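Local coordinates for protein aspartate aminotransferase (Plasmodium falciparum, PDB 3K7Y) that probably catalyses the pyridoxal-phosphate-dependent transfer of an amino group from L-aspartate to 2-oxoglutarate, giving oxaloacetate and L-glutamate, at residues 123-128 with 176-181; 163-168 with 197-202; 169-174 with 206-211; 239-244 with 262-267. One frame throughout, in Å; residues are numbered along the deposited sequence.

Contacts 1 and 4 are buried strand pairings within one mixed sheet, parallel in contact 1 and antiparallel in contact 4; strand 209-214, which contact 3 enters, lies beside strand 176-179 of contact 1 and strand 241-246 of contact 4. Contact 2 is buried too, but lies in the helical layer covering the sheet, and its helices 161-170 and 193-206 both run on into contact 3. The chemistry follows place: backbone hydrogen bonds with apolar and aromatic side-chain contacts in the sheet, aliphatic packing between the helices, and, at the partly exposed ends of those helices, lysine and amide groups reaching for backbone carbonyls. Contacts 3 and 4 also border the second subunit.

Contact 1 of 4, residues 123-128 with 176-181; sequences ETLYVT and SVILQI
Tyr126 and Val177 face each other as a parallel pair, and on their face of the sheet the CG2 methyl of Val177 pushes up beside Tyr126 CB, 3.8 Å away. Tyr126 CG stands beside its own backbone N (chi1 -65°), which swings the ring back along its strand and brings CD2 to 3.7 Å from Ser176 O, a carbonyl lying at the ring edge near its plane. The far end of the ring carries its OH to Pro172. Further along the same side, Thr128 CG2 meets Leu179 CD2 at 3.6 Å, the two side chains crossing at about a right angle; the ring of Phe164 from helix 161-170 packs on both methyls. Thr128 OG1 turns instead to the hydroxyl of Tyr184. The strands are neighbours at the heart of the mainly parallel sheet in the large domain of fold-type I pyridoxal-phosphate enzymes. Tyr126 N bonds to Ser176 O at 3.0 Å, and Ile178 N returns the bond to Tyr126 O at the same 3.0 Å, both nearly straight. On the opposite face Leu125 CD2 lies against Ser176 CB at 4.1 Å and reaches on to Ile178 CD1 at 4.4 Å. Ile139 of helix 133-140 packs over Leu125 and Ile178 together. Just past the strand, Gln180 touches the bound cofactor, and the Ile178 side chain is about 8 Å from it.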
loop_
_atom_site.group_PDB
_atom_site.type_symbol
_atom_site.label_atom_id
_atom_site.label_comp_id
_atom_site.label_asym_id
_atom_site.label_seq_id
_atom_site.Cartn_x
_atom_site.Cartn_y
_atom_site.Cartn_z
ATOM N N GLU A 123 10.430 21.230 9.002
ATOM C CA GLU A 123 11.589 20.686 9.693
ATOM C C GLU A 123 11.244 20.083 11.048
ATOM O O GLU A 123 12.007 19.279 11.599
ATOM C CB GLU A 123 12.653 21.768 9.863
ATOM C CG GLU A 123 14.039 21.208 10.097
ATOM C CD GLU A 123 15.053 22.289 10.392
ATOM O OE1 GLU A 123 15.578 22.327 11.540
ATOM O OE2 GLU A 123 15.322 23.103 9.472
ATOM N N THR A 124 10.079 20.459 11.565
ATOM C CA THR A 124 9.716 20.204 12.942
ATOM C C THR A 124 8.238 19.892 12.995
ATOM O O THR A 124 7.444 20.563 12.334
ATOM C CB THR A 124 9.943 21.475 13.756
ATOM O OG1 THR A 124 9.803 22.610 12.884
ATOM C CG2 THR A 124 11.338 21.505 14.370
ATOM N N LEU A 125 7.866 18.884 13.784
ATOM C CA LEU A 125 6.454 18.498 13.990
ATOM C C LEU A 125 6.153 18.378 15.459
ATOM O O LEU A 125 6.903 17.740 16.197
ATOM C CB LEU A 125 6.125 17.159 13.322
ATOM C CG LEU A 125 6.046 17.119 11.794
ATOM C CD1 LEU A 125 6.760 15.903 11.305
ATOM C CD2 LEU A 125 4.623 17.130 11.271
ATOM N N TYR A 126 5.056 18.999 15.876
ATOM C CA TYR A 126 4.592 18.877 17.239
ATOM C C TYR A 126 3.559 17.767 17.401
ATOM O O TYR A 126 2.683 17.553 16.538
ATOM C CB TYR A 126 4.067 20.211 17.749
ATOM C CG TYR A 126 5.166 21.239 17.830
ATOM C CD1 TYR A 126 6.038 21.289 18.925
ATOM C CD2 TYR A 126 5.351 22.147 16.802
ATOM C CE1 TYR A 126 7.056 22.220 18.985
ATOM C CE2 TYR A 126 6.365 23.080 16.851
ATOM C CZ TYR A 126 7.216 23.118 17.937
ATOM O OH TYR A 126 8.225 24.061 17.928
ATOM N N VAL A 127 3.683 17.056 18.516
ATOM C CA VAL A 127 2.824 15.932 18.799
ATOM C C VAL A 127 2.370 16.077 20.255
ATOM O O VAL A 127 3.122 16.588 21.073
ATOM C CB VAL A 127 3.585 14.620 18.480
ATOM C CG1 VAL A 127 4.215 14.022 19.705
ATOM C CG2 VAL A 127 2.680 13.633 17.842
ATOM N N THR A 128 1.142 15.695 20.591
ATOM C CA THR A 128 0.681 15.910 21.982
ATOM C C THR A 128 1.188 14.780 22.869
ATOM O O THR A 128 1.224 13.631 22.440
ATOM C CB THR A 128 -0.880 16.070 22.135
ATOM O OG1 THR A 128 -1.569 14.916 21.627
ATOM C CG2 THR A 128 -1.392 17.309 21.424
ATOM N N SER A 176 3.456 22.953 12.705
ATOM C CA SER A 176 2.659 21.863 12.212
ATOM C C SER A 176 2.384 20.991 13.410
ATOM O O SER A 176 3.315 20.616 14.124
ATOM C CB SER A 176 3.444 21.099 11.150
ATOM O OG SER A 176 4.233 21.997 10.381
ATOM N N VAL A 177 1.112 20.690 13.650
ATOM C CA VAL A 177 0.723 19.941 14.846
ATOM C C VAL A 177 -0.255 18.823 14.522
ATOM O O VAL A 177 -1.198 19.010 13.749
ATOM C CB VAL A 177 0.101 20.857 15.933
ATOM C CG1 VAL A 177 -0.239 20.060 17.186
ATOM C CG2 VAL A 177 1.038 21.975 16.278
ATOM N N ILE A 178 -0.020 17.663 15.133
ATOM C CA ILE A 178 -0.900 16.497 15.012
ATOM C C ILE A 178 -1.825 16.403 16.230
ATOM O O ILE A 178 -1.371 16.376 17.373
ATOM C CB ILE A 178 -0.078 15.205 14.871
ATOM C CG1 ILE A 178 0.670 15.195 13.539
ATOM C CG2 ILE A 178 -0.968 13.983 15.002
ATOM C CD1 ILE A 178 1.984 14.434 13.584
ATOM N N LEU A 179 -3.125 16.368 15.980
ATOM C CA LEU A 179 -4.087 16.304 17.056
ATOM C C LEU A 179 -4.983 15.106 16.892
ATOM O O LEU A 179 -5.503 14.824 15.785
ATOM C CB LEU A 179 -4.942 17.568 17.121
ATOM C CG LEU A 179 -4.251 18.836 17.611
ATOM C CD1 LEU A 179 -5.169 20.036 17.499
ATOM C CD2 LEU A 179 -3.722 18.697 19.047
ATOM N N GLN A 180 -5.141 14.403 18.009
ATOM C CA GLN A 180 -6.189 13.412 18.183
ATOM C C GLN A 180 -7.196 14.073 19.103
ATOM O O GLN A 180 -6.922 14.284 20.290
ATOM C CB GLN A 180 -5.652 12.147 18.848
ATOM C CG GLN A 180 -4.584 11.426 18.114
ATOM C CD GLN A 180 -4.258 10.107 18.779
ATOM O OE1 GLN A 180 -3.143 9.899 19.268
ATOM N NE2 GLN A 180 -5.237 9.197 18.805
ATOM N N ILE A 181 -8.347 14.414 18.544
ATOM C CA ILE A 181 -9.339 15.198 19.252
ATOM C C ILE A 181 -10.369 14.334 19.950
ATOM O O ILE A 181 -11.110 14.818 20.808
ATOM C CB ILE A 181 -10.074 16.101 18.294
ATOM C CG1 ILE A 181 -10.806 15.266 17.246
ATOM C CG2 ILE A 181 -9.102 17.066 17.657
ATOM C CD1 ILE A 181 -11.533 16.075 16.255
#

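Contact 2 of 4, residues 163-168 with 197-202; sequences LFLNDL and DEIIEI
Glu198 O takes Ile202 N at 3.0 Å and, weakly, Glu201 N, in the helical turn from which Glu198 and Ile202 both reach Leu165 on the neighbouring helix. Across the interface itself the contact is mainly apolar and rests on van der Waals packing. Leu165 is the central side chain: CD2 enters between Ile199 and Ile202, 3.7 Å from Ile199 CG1 and 3.5 Å from Ile202 CD1, and the Leu165 side chain crosses those of both isoleucines at about a right angle. Its other methyl, CD1, meets the carboxylate end of Glu198, with OE1 at 3.5 Å. Glu198 CG lies anti to the backbone N (chi1 -154°) and the chain beyond is extended, which lays its carboxylate against that methyl at the solvent-exposed margin of the contact. One turn on, Ile202 turns its CG2 branch to Leu168, 4.2 Å from Leu168 CG, and also lies against the Leu168 carbonyl. Phe164 joins more loosely, its CE2 standing 4.5 Å from Ile199 CD1. Elsewhere Phe164 and Leu168 reach Ile149 of strand 145-153, while Ile200 packs on Leu230, Phe234 and Ile239. Segments 163-168 and 197-202 have axes 10.8 Å apart and 14° between their directions; their helices, 161-170 and 193-206, thus run side by side and the same way here, as connecting helices do in the layered alpha/beta large domain of aminotransferases of class one.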
loop_
_atom_site.group_PDB
_atom_site.type_symbol
_atom_site.label_atom_id
_atom_site.label_comp_id
_atom_site.label_asym_id
_atom_site.label_seq_id
_atom_site.Cartn_x
_atom_site.Cartn_y
_atom_site.Cartn_z
ATOM N N LEU A 163 -2.069 23.857 30.537
ATOM C CA LEU A 163 -0.739 23.670 29.955
ATOM C C LEU A 163 -0.781 23.289 28.469
ATOM O O LEU A 163 0.146 23.592 27.724
ATOM C CB LEU A 163 0.051 22.624 30.747
ATOM C CG LEU A 163 0.461 22.967 32.178
ATOM C CD1 LEU A 163 0.834 21.708 32.924
ATOM C CD2 LEU A 163 1.615 23.954 32.209
ATOM N N PHE A 164 -1.843 22.619 28.039
ATOM C CA PHE A 164 -1.997 22.296 26.627
ATOM C C PHE A 164 -2.084 23.560 25.734
ATOM O O PHE A 164 -1.382 23.659 24.717
ATOM C CB PHE A 164 -3.194 21.346 26.430
ATOM C CG PHE A 164 -3.675 21.225 24.997
ATOM C CD1 PHE A 164 -2.781 21.008 23.949
ATOM C CD2 PHE A 164 -5.030 21.299 24.703
ATOM C CE1 PHE A 164 -3.235 20.894 22.619
ATOM C CE2 PHE A 164 -5.493 21.182 23.380
ATOM C CZ PHE A 164 -4.595 20.983 22.338
ATOM N N LEU A 165 -2.929 24.517 26.122
ATOM C CA LEU A 165 -3.084 25.768 25.368
ATOM C C LEU A 165 -1.916 26.719 25.543
ATOM O O LEU A 165 -1.650 27.541 24.670
ATOM C CB LEU A 165 -4.375 26.483 25.735
ATOM C CG LEU A 165 -5.671 25.717 25.525
ATOM C CD1 LEU A 165 -6.780 26.422 26.264
ATOM C CD2 LEU A 165 -6.006 25.613 24.078
ATOM N N ASN A 166 -1.235 26.615 26.679
ATOM C CA ASN A 166 0.018 27.321 26.900
ATOM C C ASN A 166 1.051 27.077 25.814
ATOM O O ASN A 166 1.528 28.024 25.182
ATOM C CB ASN A 166 0.621 26.899 28.223
ATOM C CG ASN A 166 0.526 27.959 29.235
ATOM O OD1 ASN A 166 -0.367 28.816 29.173
ATOM N ND2 ASN A 166 1.450 27.940 30.189
ATOM N N ASP A 167 1.402 25.801 25.626
ATOM C CA ASP A 167 2.367 25.383 24.628
ATOM C C ASP A 167 1.829 25.741 23.268
ATOM O O ASP A 167 2.542 26.293 22.434
ATOM C CB ASP A 167 2.601 23.878 24.701
ATOM C CG ASP A 167 3.145 23.431 26.044
ATOM O OD1 ASP A 167 3.042 22.213 26.318
ATOM O OD2 ASP A 167 3.673 24.276 26.814
ATOM N N LEU A 168 0.550 25.458 23.063
ATOM C CA LEU A 168 -0.115 25.850 21.839
ATOM C C LEU A 168 0.060 27.341 21.534
ATOM O O LEU A 168 -0.113 27.765 20.391
ATOM C CB LEU A 168 -1.592 25.487 21.910
ATOM C CG LEU A 168 -2.230 25.101 20.573
ATOM C CD1 LEU A 168 -1.313 24.211 19.728
ATOM C CD2 LEU A 168 -3.552 24.389 20.831
ATOM N N ASP A 197 -13.641 26.716 21.103
ATOM C CA ASP A 197 -13.576 28.114 20.663
ATOM C C ASP A 197 -12.260 28.796 21.000
ATOM O O ASP A 197 -11.747 29.597 20.211
ATOM C CB ASP A 197 -14.731 28.941 21.240
ATOM C CG ASP A 197 -16.068 28.242 21.128
ATOM O OD1 ASP A 197 -16.307 27.268 21.894
ATOM O OD2 ASP A 197 -16.877 28.685 20.288
ATOM N N GLU A 198 -11.710 28.498 22.169
ATOM C CA GLU A 198 -10.457 29.131 22.539
ATOM C C GLU A 198 -9.386 28.726 21.526
ATOM O O GLU A 198 -8.728 29.581 20.928
ATOM C CB GLU A 198 -10.050 28.776 23.967
ATOM C CG GLU A 198 -9.169 29.829 24.635
ATOM C CD GLU A 198 -8.794 29.472 26.075
ATOM O OE1 GLU A 198 -7.646 29.779 26.483
ATOM O OE2 GLU A 198 -9.637 28.886 26.796
ATOM N N ILE A 199 -9.250 27.419 21.315
ATOM C CA ILE A 199 -8.347 26.860 20.303
ATOM C C ILE A 199 -8.470 27.588 18.961
ATOM O O ILE A 199 -7.486 28.112 18.438
ATOM C CB ILE A 199 -8.616 25.349 20.100
ATOM C CG1 ILE A 199 -8.303 24.577 21.383
ATOM C CG2 ILE A 199 -7.813 24.807 18.944
ATOM C CD1 ILE A 199 -9.000 23.239 21.495
ATOM N N ILE A 200 -9.678 27.629 18.411
ATOM C CA ILE A 200 -9.881 28.266 17.134
ATOM C C ILE A 200 -9.191 29.613 17.176
ATOM O O ILE A 200 -8.524 29.999 16.225
ATOM C CB ILE A 200 -11.373 28.430 16.820
ATOM C CG1 ILE A 200 -12.107 27.090 16.986
ATOM C CG2 ILE A 200 -11.580 29.024 15.419
ATOM C CD1 ILE A 200 -11.817 26.040 15.914
ATOM N N GLU A 201 -9.309 30.308 18.300
ATOM C CA GLU A 201 -8.719 31.640 18.392
ATOM C C GLU A 201 -7.194 31.617 18.385
ATOM O O GLU A 201 -6.571 32.432 17.697
ATOM C CB GLU A 201 -9.238 32.421 19.597
ATOM C CG GLU A 201 -8.915 33.898 19.452
ATOM C CD GLU A 201 -9.739 34.783 20.355
ATOM O OE1 GLU A 201 -9.926 35.967 19.988
ATOM O OE2 GLU A 201 -10.191 34.295 21.423
ATOM N N ILE A 202 -6.616 30.687 19.152
ATOM C CA ILE A 202 -5.162 30.467 19.201
ATOM C C ILE A 202 -4.628 30.083 17.824
ATOM O O ILE A 202 -3.656 30.667 17.331
ATOM C CB ILE A 202 -4.767 29.339 20.200
ATOM C CG1 ILE A 202 -5.379 29.575 21.588
ATOM C CG2 ILE A 202 -3.234 29.176 20.269
ATOM C CD1 ILE A 202 -4.818 28.648 22.671
#

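Contact 3 of 4, residues 169-174 with 206-211; sequences RNIPNG and KKHVII
The His208 ring turns its NE2 edge to Ile171, whose carbonyl O lies in the ring plane and accepts a weak hydrogen bond at 3.3 Å. One ring face is covered by Lys206 CB, 3.5 Å above the plane and over its centre. Ile171 CD1 comes from the side of the ring plane opposite Lys206 CB, near the NE2-CE1 side, 3.6 Å from His208 CE1. Asn173 and Gly174, leading into strand 176-179, meet the end of helix 193-206: Gly174 N bonds to Lys206 O at 2.7 Å, and the Asn173 amide adds a weak bond from ND2 to that same carbonyl. The Lys206 chain, bent at each torsion from chi2 onward, curls over the turn 169-173, its CD and CE passing Arg169 O. Its NZ bonds to Pro172 O, nearly in line with the C=O, with weak further bonds to Arg169 O and Asn173 OD1. The ammonium charge is probably eased by these oxygens, two backbone carbonyls and the Asn173 amide. Just after His208, Val209 joins Ser175 and Val177 by backbone bonds and packs on Asp2 of the second subunit. Two helix-to-strand turns are thereby tied together, at the entry to neighbouring parallel strands 176-179 and 209-214 of the alpha/beta domain.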
loop_
_atom_site.group_PDB
_atom_site.type_symbol
_atom_site.label_atom_id
_atom_site.label_comp_id
_atom_site.label_asym_id
_atom_site.label_seq_id
_atom_site.Cartn_x
_atom_site.Cartn_y
_atom_site.Cartn_z
ATOM N N ARG A 169 0.424 28.121 22.555
ATOM C CA ARG A 169 0.598 29.563 22.420
ATOM C C ARG A 169 2.048 30.037 22.258
ATOM O O ARG A 169 2.284 31.115 21.727
ATOM C CB ARG A 169 -0.058 30.302 23.590
ATOM C CG ARG A 169 -1.512 30.697 23.382
ATOM C CD ARG A 169 -1.941 31.751 24.405
ATOM N NE ARG A 169 -3.364 32.106 24.324
ATOM C CZ ARG A 169 -3.895 32.993 23.472
ATOM N NH1 ARG A 169 -3.136 33.630 22.587
ATOM N NH2 ARG A 169 -5.201 33.247 23.497
ATOM N N ASN A 170 3.023 29.265 22.714
ATOM C CA ASN A 170 4.410 29.716 22.573
ATOM C C ASN A 170 5.306 28.834 21.713
ATOM O O ASN A 170 6.522 29.000 21.696
ATOM C CB ASN A 170 5.047 30.036 23.932
ATOM C CG ASN A 170 4.314 29.386 25.095
ATOM O OD1 ASN A 170 3.539 30.044 25.797
ATOM N ND2 ASN A 170 4.550 28.088 25.300
ATOM N N ILE A 171 4.689 27.913 20.985
ATOM C CA ILE A 171 5.396 27.095 20.019
ATOM C C ILE A 171 5.459 27.850 18.695
ATOM O O ILE A 171 4.418 28.060 18.072
ATOM C CB ILE A 171 4.703 25.722 19.806
ATOM C CG1 ILE A 171 3.248 25.901 19.337
ATOM C CG2 ILE A 171 4.796 24.874 21.084
ATOM C CD1 ILE A 171 2.651 24.705 18.646
ATOM N N PRO A 172 6.670 28.223 18.231
ATOM C CA PRO A 172 6.776 29.081 17.064
ATOM C C PRO A 172 5.450 29.645 16.508
ATOM O O PRO A 172 4.658 30.238 17.254
ATOM C CB PRO A 172 7.483 28.168 16.071
ATOM C CG PRO A 172 8.419 27.344 16.975
ATOM C CD PRO A 172 7.939 27.499 18.411
ATOM N N ASN A 173 5.230 29.475 15.212
ATOM C CA ASN A 173 4.163 30.158 14.489
ATOM C C ASN A 173 3.995 29.407 13.196
ATOM O O ASN A 173 4.986 29.130 12.512
ATOM C CB ASN A 173 4.580 31.592 14.147
ATOM C CG ASN A 173 4.036 32.616 15.115
ATOM O OD1 ASN A 173 4.771 33.154 15.947
ATOM N ND2 ASN A 173 2.742 32.914 15.000
ATOM N N GLY A 174 2.763 29.083 12.830
ATOM C CA GLY A 174 2.577 28.175 11.715
ATOM C C GLY A 174 3.372 26.903 11.987
ATOM O O GLY A 174 4.035 26.365 11.097
ATOM N N LYS A 206 -1.918 32.253 15.661
ATOM C CA LYS A 206 -0.604 31.664 15.388
ATOM C C LYS A 206 -0.498 31.036 13.991
ATOM O O LYS A 206 0.580 30.579 13.572
ATOM C CB LYS A 206 -0.255 30.620 16.452
ATOM C CG LYS A 206 -0.452 31.073 17.885
ATOM C CD LYS A 206 0.805 30.873 18.682
ATOM C CE LYS A 206 1.649 32.112 18.604
ATOM N NZ LYS A 206 3.078 31.744 18.544
ATOM N N LYS A 207 -1.633 30.988 13.292
ATOM C CA LYS A 207 -1.721 30.462 11.926
ATOM C C LYS A 207 -1.189 29.025 11.775
ATOM O O LYS A 207 -0.882 28.579 10.665
ATOM C CB LYS A 207 -1.055 31.433 10.936
ATOM C CG LYS A 207 -1.682 32.840 10.913
ATOM C CD LYS A 207 -0.698 33.919 10.439
ATOM C CE LYS A 207 0.309 34.312 11.541
ATOM N NZ LYS A 207 1.515 35.089 11.059
ATOM N N HIS A 208 -1.118 28.299 12.890
ATOM C CA HIS A 208 -0.659 26.911 12.904
ATOM C C HIS A 208 -1.273 26.060 11.804
ATOM O O HIS A 208 -2.356 26.355 11.299
ATOM C CB HIS A 208 -0.971 26.250 14.243
ATOM C CG HIS A 208 -0.128 26.733 15.378
ATOM N ND1 HIS A 208 -0.603 26.817 16.667
ATOM C CD2 HIS A 208 1.158 27.150 15.422
ATOM C CE1 HIS A 208 0.357 27.258 17.460
ATOM N NE2 HIS A 208 1.435 27.472 16.729
ATOM N N VAL A 209 -0.564 24.995 11.453
ATOM C CA VAL A 209 -1.040 24.040 10.476
ATOM C C VAL A 209 -1.404 22.765 11.206
ATOM O O VAL A 209 -0.539 22.124 11.827
ATOM C CB VAL A 209 0.027 23.750 9.433
ATOM C CG1 VAL A 209 -0.371 22.544 8.577
ATOM C CG2 VAL A 209 0.256 24.990 8.577
ATOM N N ILE A 210 -2.683 22.399 11.132
ATOM C CA ILE A 210 -3.182 21.259 11.898
ATOM C C ILE A 210 -3.441 19.992 11.052
ATOM O O ILE A 210 -3.932 20.048 9.919
ATOM C CB ILE A 210 -4.407 21.659 12.766
ATOM C CG1 ILE A 210 -4.053 22.819 13.717
ATOM C CG2 ILE A 210 -4.948 20.463 13.546
ATOM C CD1 ILE A 210 -3.015 22.512 14.806
ATOM N N ILE A 211 -3.066 18.847 11.611
ATOM C CA ILE A 211 -3.325 17.563 10.981
ATOM C C ILE A 211 -4.136 16.791 11.988
ATOM O O ILE A 211 -3.646 16.494 13.076
ATOM C CB ILE A 211 -2.015 16.766 10.667
ATOM C CG1 ILE A 211 -1.181 17.444 9.566
ATOM C CG2 ILE A 211 -2.343 15.311 10.295
ATOM C CD1 ILE A 211 -0.307 18.611 10.038
#

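Contact 4 of 4, residues 239-244 with 262-267; sequences IAFSVC and HIVCKN
Val264 lays its CG2 methyl over one face of the Phe241 ring, 4.2 Å from the centroid and 22° off the normal, a CH-pi contact offset toward the rim, with the two side chains crossing obliquely. Phe241 CG sits between its backbone N and carbonyl carbon (chi1 52°), which brings the ring back beside Val264 although its CB points away from strand 258-264. The other methyl of Val264, CG1, meets Ala240 CB at 4.1 Å, so the valine straddles two residues. Phe241 is also set edge-to-face against Phe212. Farther along, Val243 and His262 form a hydrogen-bonded antiparallel pair and stand side by side, CB to CB at 3.9 Å, with the imidazole directed on toward Thr81, Gln82 and Ile85 of helix 75-86. Ser242 and Ile263, the adjoining non-hydrogen-bonded pair, emerge on the reverse face; there Ser242 OG comes 3.4 Å from Ile263 CG1, and helix 268-283 covers the isoleucine. Val243 N gives to His262 O and His262 N to Val243 O, each 2.7 Å and each in the carbonyl plane, while Val264 N bonds to Phe241 O at 3.1 Å. In this hairpin of strands 241-246 and 258-264, whose connection carries the cofactor residues Ser248, Lys249 and Arg257, backbone bonds thus fix the register, and the side chains add mainly apolar contact that probably does little to specify it.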
loop_
_atom_site.group_PDB
_atom_site.type_symbol
_atom_site.label_atom_id
_atom_site.label_comp_id
_atom_site.label_asym_id
_atom_site.label_seq_id
_atom_site.Cartn_x
_atom_site.Cartn_y
_atom_site.Cartn_z
ATOM N N ILE A 239 -10.691 27.803 8.288
ATOM C CA ILE A 239 -9.255 27.625 8.468
ATOM C C ILE A 239 -8.866 26.404 7.634
ATOM O O ILE A 239 -9.719 25.554 7.348
ATOM C CB ILE A 239 -8.854 27.408 9.964
ATOM C CG1 ILE A 239 -9.721 28.247 10.915
ATOM C CG2 ILE A 239 -7.372 27.735 10.168
ATOM C CD1 ILE A 239 -9.505 27.958 12.395
ATOM N N ALA A 240 -7.595 26.325 7.228
ATOM C CA ALA A 240 -7.091 25.187 6.441
ATOM C C ALA A 240 -6.367 24.142 7.312
ATOM O O ALA A 240 -5.765 24.483 8.336
ATOM C CB ALA A 240 -6.194 25.681 5.327
ATOM N N PHE A 241 -6.434 22.874 6.914
ATOM C CA PHE A 241 -5.851 21.795 7.716
ATOM C C PHE A 241 -5.814 20.479 6.939
ATOM O O PHE A 241 -6.057 20.461 5.734
ATOM C CB PHE A 241 -6.648 21.630 9.015
ATOM C CG PHE A 241 -8.129 21.487 8.800
ATOM C CD1 PHE A 241 -8.982 22.538 9.065
ATOM C CD2 PHE A 241 -8.668 20.294 8.328
ATOM C CE1 PHE A 241 -10.342 22.408 8.864
ATOM C CE2 PHE A 241 -10.019 20.157 8.120
ATOM C CZ PHE A 241 -10.857 21.211 8.386
ATOM N N SER A 242 -5.520 19.381 7.627
ATOM C CA SER A 242 -5.472 18.077 6.985
ATOM C C SER A 242 -6.106 17.003 7.833
ATOM O O SER A 242 -6.129 17.099 9.069
ATOM C CB SER A 242 -4.038 17.682 6.692
ATOM O OG SER A 242 -3.604 18.330 5.535
ATOM N N VAL A 243 -6.603 15.962 7.169
ATOM C CA VAL A 243 -7.241 14.870 7.887
ATOM C C VAL A 243 -6.744 13.506 7.388
ATOM O O VAL A 243 -6.816 13.206 6.187
ATOM C CB VAL A 243 -8.793 14.943 7.806
ATOM C CG1 VAL A 243 -9.420 14.015 8.833
ATOM C CG2 VAL A 243 -9.298 16.367 8.013
ATOM N N CYS A 244 -6.225 12.703 8.315
ATOM C CA CYS A 244 -5.950 11.304 8.048
ATOM C C CYS A 244 -7.071 10.507 8.664
ATOM O O CYS A 244 -7.338 10.627 9.861
ATOM C CB CYS A 244 -4.614 10.894 8.652
ATOM S SG CYS A 244 -3.235 11.876 8.009
ATOM N N HIS A 262 -7.357 13.931 3.665
ATOM C CA HIS A 262 -8.008 15.164 3.231
ATOM C C HIS A 262 -7.142 16.384 3.477
ATOM O O HIS A 262 -6.672 16.606 4.595
ATOM C CB HIS A 262 -9.351 15.334 3.927
ATOM C CG HIS A 262 -10.233 14.130 3.823
ATOM N ND1 HIS A 262 -10.959 13.833 2.689
ATOM C CD2 HIS A 262 -10.479 13.128 4.702
ATOM C CE1 HIS A 262 -11.620 12.704 2.878
ATOM N NE2 HIS A 262 -11.348 12.259 4.092
ATOM N N ILE A 263 -6.917 17.163 2.422
ATOM C CA ILE A 263 -6.185 18.427 2.538
ATOM C C ILE A 263 -7.055 19.573 2.048
ATOM O O ILE A 263 -7.582 19.531 0.934
ATOM C CB ILE A 263 -4.837 18.419 1.771
ATOM C CG1 ILE A 263 -3.906 17.348 2.341
ATOM C CG2 ILE A 263 -4.167 19.805 1.845
ATOM C CD1 ILE A 263 -2.688 17.111 1.530
ATOM N N VAL A 264 -7.199 20.588 2.896
ATOM C CA VAL A 264 -8.077 21.719 2.616
ATOM C C VAL A 264 -7.284 22.793 1.876
ATOM O O VAL A 264 -6.236 23.234 2.350
ATOM C CB VAL A 264 -8.738 22.262 3.924
ATOM C CG1 VAL A 264 -9.335 23.645 3.717
ATOM C CG2 VAL A 264 -9.815 21.299 4.434
ATOM N N CYS A 265 -7.787 23.197 0.710
ATOM C CA CYS A 265 -7.066 24.114 -0.187
ATOM C C CYS A 265 -7.744 25.479 -0.385
ATOM O O CYS A 265 -8.970 25.579 -0.397
ATOM C CB CYS A 265 -6.844 23.453 -1.551
ATOM S SG CYS A 265 -5.939 21.895 -1.489
ATOM N N LYS A 266 -6.927 26.516 -0.557
ATOM C CA LYS A 266 -7.402 27.886 -0.784
ATOM C C LYS A 266 -8.414 28.017 -1.943
ATOM O O LYS A 266 -9.521 28.547 -1.756
ATOM C CB LYS A 266 -6.213 28.833 -0.989
ATOM C CG LYS A 266 -5.415 29.140 0.293
ATOM C CD LYS A 266 -3.953 29.578 0.019
ATOM C CE LYS A 266 -3.780 30.501 -1.225
ATOM N NZ LYS A 266 -4.567 31.777 -1.202
ATOM N N ASN A 267 -8.047 27.533 -3.130
ATOM C CA ASN A 267 -8.948 27.603 -4.282
ATOM C C ASN A 267 -9.019 26.316 -5.103
ATOM O O ASN A 267 -8.213 25.401 -4.926
ATOM C CB ASN A 267 -8.610 28.812 -5.170
ATOM C CG ASN A 267 -7.162 28.821 -5.633
ATOM O OD1 ASN A 267 -6.613 27.794 -6.020
ATOM N ND2 ASN A 267 -6.540 29.995 -5.603
#